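Local coordinates for protein alpha-galactosidase (Thermus thermophilus, PDB 6LCJ) that probably hydrolyses terminal alpha-galactosyl residues from oligosaccharides, as a thermostable glycosidase that assembles into a hexamer, at residues H48-W53 with A308-G313. Sequence-based numbering, arbitrary orientation.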
ATOM      1  N   HIS E  48       2.685 -26.128 -23.094  1.00 26.63           N
ATOM      2  CA  HIS E  48       1.456 -26.539 -23.770  1.00 23.95           C
ATOM      3  C   HIS E  48       0.224 -25.922 -23.097  1.00 24.64           C
ATOM      4  O   HIS E  48      -0.137 -26.291 -21.973  1.00 20.03           O
ATOM      5  CB  HIS E  48       1.320 -28.052 -23.809  1.00 19.77           C
ATOM      6  CG  HIS E  48       0.172 -28.481 -24.658  1.00 25.95           C
ATOM      7  ND1 HIS E  48      -0.954 -29.089 -24.145  1.00 24.13           N
ATOM      8  CD2 HIS E  48      -0.072 -28.284 -25.977  1.00 26.10           C
ATOM      9  CE1 HIS E  48      -1.823 -29.286 -25.119  1.00 28.89           C
ATOM     10  NE2 HIS E  48      -1.312 -28.809 -26.242  1.00 28.89           N
ATOM     11  N   GLY E  49      -0.440 -25.009 -23.798  1.00 23.26           N
ATOM     12  CA  GLY E  49      -1.654 -24.403 -23.277  1.00 25.19           C
ATOM     13  C   GLY E  49      -2.829 -25.369 -23.225  1.00 24.91           C
ATOM     14  O   GLY E  49      -2.842 -26.447 -23.828  1.00 23.95           O
ATOM     15  N   TRP E  50      -3.859 -24.940 -22.494  1.00 25.42           N
ATOM     16  CA  TRP E  50      -4.952 -25.836 -22.125  1.00 23.50           C
ATOM     17  C   TRP E  50      -5.871 -26.153 -23.297  1.00 24.42           C
ATOM     18  O   TRP E  50      -6.250 -27.311 -23.495  1.00 25.30           O
ATOM     19  CB  TRP E  50      -5.767 -25.213 -21.005  1.00 24.93           C
ATOM     20  CG  TRP E  50      -6.841 -26.101 -20.459  1.00 25.15           C
ATOM     21  CD1 TRP E  50      -6.757 -27.441 -20.203  1.00 24.71           C
ATOM     22  CD2 TRP E  50      -8.158 -25.701 -20.082  1.00 23.57           C
ATOM     23  NE1 TRP E  50      -7.943 -27.896 -19.688  1.00 23.92           N
ATOM     24  CE2 TRP E  50      -8.818 -26.848 -19.596  1.00 22.94           C
ATOM     25  CE3 TRP E  50      -8.842 -24.471 -20.089  1.00 24.38           C
ATOM     26  CZ2 TRP E  50     -10.132 -26.812 -19.131  1.00 27.52           C
ATOM     27  CZ3 TRP E  50     -10.141 -24.429 -19.625  1.00 23.83           C
ATOM     28  CH2 TRP E  50     -10.778 -25.592 -19.149  1.00 30.26           C
ATOM     29  N   GLN E  51      -6.293 -25.134 -24.041  1.00 20.30           N
ATOM     30  CA  GLN E  51      -7.344 -25.295 -25.031  1.00 22.06           C
ATOM     31  C   GLN E  51      -6.877 -24.792 -26.402  1.00 23.78           C
ATOM     32  O   GLN E  51      -5.742 -24.333 -26.580  1.00 24.96           O
ATOM     33  CB  GLN E  51      -8.642 -24.598 -24.566  1.00 22.35           C
ATOM     34  CG  GLN E  51      -8.474 -23.168 -24.102  1.00 26.92           C
ATOM     35  CD  GLN E  51      -9.436 -22.213 -24.788  1.00 32.15           C
ATOM     36  OE1 GLN E  51      -9.674 -22.322 -25.994  1.00 29.39           O
ATOM     37  NE2 GLN E  51      -9.987 -21.259 -24.024  1.00 29.28           N
ATOM     38  N   SER E  52      -7.782 -24.901 -27.378  1.00 26.69           N
ATOM     39  CA  SER E  52      -7.489 -24.575 -28.778  1.00 22.87           C
ATOM     40  C   SER E  52      -6.760 -23.246 -28.931  1.00 23.31           C
ATOM     41  O   SER E  52      -5.702 -23.180 -29.562  1.00 28.48           O
ATOM     42  CB  SER E  52      -8.792 -24.542 -29.572  1.00 21.50           C
ATOM     43  OG  SER E  52      -9.319 -25.851 -29.717  1.00 23.33           O
ATOM     44  N   TRP E  53      -7.316 -22.175 -28.356  1.00 25.35           N
ATOM     45  CA  TRP E  53      -6.763 -20.836 -28.523  1.00 21.78           C
ATOM     46  C   TRP E  53      -5.511 -20.613 -27.681  1.00 25.28           C
ATOM     47  O   TRP E  53      -4.763 -19.663 -27.944  1.00 24.87           O
ATOM     48  CB  TRP E  53      -7.836 -19.782 -28.185  1.00 24.13           C
ATOM     49  CG  TRP E  53      -9.131 -20.023 -28.928  1.00 25.90           C
ATOM     50  CD1 TRP E  53      -9.265 -20.505 -30.203  1.00 23.99           C
ATOM     51  CD2 TRP E  53     -10.463 -19.831 -28.436  1.00 27.36           C
ATOM     52  NE1 TRP E  53     -10.587 -20.616 -30.533  1.00 24.96           N
ATOM     53  CE2 TRP E  53     -11.349 -20.211 -29.468  1.00 27.91           C
ATOM     54  CE3 TRP E  53     -10.998 -19.369 -27.226  1.00 27.94           C
ATOM     55  CZ2 TRP E  53     -12.747 -20.145 -29.326  1.00 25.82           C
ATOM     56  CZ3 TRP E  53     -12.404 -19.309 -27.089  1.00 26.85           C
ATOM     57  CH2 TRP E  53     -13.247 -19.687 -28.133  1.00 23.71           C
ATOM     58  N   ALA E 308     -15.786 -23.872 -21.743  1.00 23.43           N
ATOM     59  CA  ALA E 308     -16.783 -23.540 -20.732  1.00 24.28           C
ATOM     60  C   ALA E 308     -17.252 -24.776 -19.978  1.00 29.09           C
ATOM     61  O   ALA E 308     -17.573 -24.694 -18.787  1.00 30.85           O
ATOM     62  CB  ALA E 308     -17.965 -22.819 -21.367  1.00 23.51           C
ATOM     63  N   ALA E 309     -17.276 -25.934 -20.638  1.00 28.66           N
ATOM     64  CA  ALA E 309     -17.705 -27.162 -19.989  1.00 23.93           C
ATOM     65  C   ALA E 309     -16.650 -27.751 -19.057  1.00 33.82           C
ATOM     66  O   ALA E 309     -16.953 -28.707 -18.325  1.00 35.22           O
ATOM     67  CB  ALA E 309     -18.088 -28.194 -21.047  1.00 28.00           C
ATOM     68  N   ALA E 310     -15.424 -27.222 -19.065  1.00 30.65           N
ATOM     69  CA  ALA E 310     -14.330 -27.792 -18.285  1.00 29.17           C
ATOM     70  C   ALA E 310     -13.772 -26.813 -17.261  1.00 26.78           C
ATOM     71  O   ALA E 310     -12.737 -27.094 -16.648  1.00 29.92           O
ATOM     72  CB  ALA E 310     -13.215 -28.291 -19.208  1.00 24.42           C
ATOM     73  N   LEU E 311     -14.429 -25.689 -17.035  1.00 23.63           N
ATOM     74  CA  LEU E 311     -13.961 -24.792 -15.995  1.00 31.30           C
ATOM     75  C   LEU E 311     -13.988 -25.504 -14.637  1.00 34.81           C
ATOM     76  O   LEU E 311     -14.820 -26.387 -14.398  1.00 38.05           O
ATOM     77  CB  LEU E 311     -14.809 -23.520 -15.983  1.00 25.77           C
ATOM     78  CG  LEU E 311     -14.458 -22.665 -17.215  1.00 33.20           C
ATOM     79  CD1 LEU E 311     -15.514 -21.601 -17.503  1.00 28.41           C
ATOM     80  CD2 LEU E 311     -13.048 -22.038 -17.112  1.00 27.56           C
ATOM     81  N   PRO E 312     -13.067 -25.161 -13.728  1.00 37.09           N
ATOM     82  CA  PRO E 312     -12.085 -24.077 -13.797  1.00 29.14           C
ATOM     83  C   PRO E 312     -10.732 -24.473 -14.353  1.00 26.26           C
ATOM     84  O   PRO E 312      -9.761 -23.799 -14.065  1.00 37.37           O
ATOM     85  CB  PRO E 312     -11.939 -23.663 -12.324  1.00 33.21           C
ATOM     86  CG  PRO E 312     -12.320 -24.900 -11.521  1.00 29.84           C
ATOM     87  CD  PRO E 312     -12.922 -25.921 -12.472  1.00 34.23           C
ATOM     88  N   GLY E 313     -10.648 -25.535 -15.138  1.00 28.50           N
ATOM     89  CA  GLY E 313      -9.368 -25.915 -15.690  1.00 23.62           C
ATOM     90  C   GLY E 313      -9.163 -27.402 -15.584  1.00 29.83           C
ATOM     91  O   GLY E 313     -10.128 -28.165 -15.734  1.00 30.69           O
TER
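Trp-50 meets the 308-313 loop with the edge and one face of its benzo ring. At the ring edge, CZ2 lies 3.4 Å from CB of Ala-310; a methyl suits this place because the rim comes right up to the backbone. The CB bond already points at the second loop, and CG, anti to the backbone N (chi1 -175°), extends the indole that way. A CH-pi contact is made over one face: CA of Gly-313 sits 3.9 Å from the centroid of the six-membered ring, 24° off its normal. Glycine fits twice over, bringing its backbone close to the ring and accepting phi/psi angles that would press a CB against the preceding carbonyl.

No hydrogen bond joins the two segments directly, but buried Trp-50 NE1 bonds Glu-317 OE2 at the start of helix 317-331, on the barrel side. Gly-313 N donates to Ala-310 O (3.0 Å), closing a type VIa beta turn with cis Pro-312 at its third position. Replacing the indole by an alanine's methyl removes the NE1 donor and is likely to leave a gap beside Ala-310 and Gly-313, with Glu-317 lacking its mate.

The contact joins the N-terminal beta-domain to a beta-to-alpha loop of the TIM barrel, a domain pairing characteristic of GH36 alpha-galactosidases.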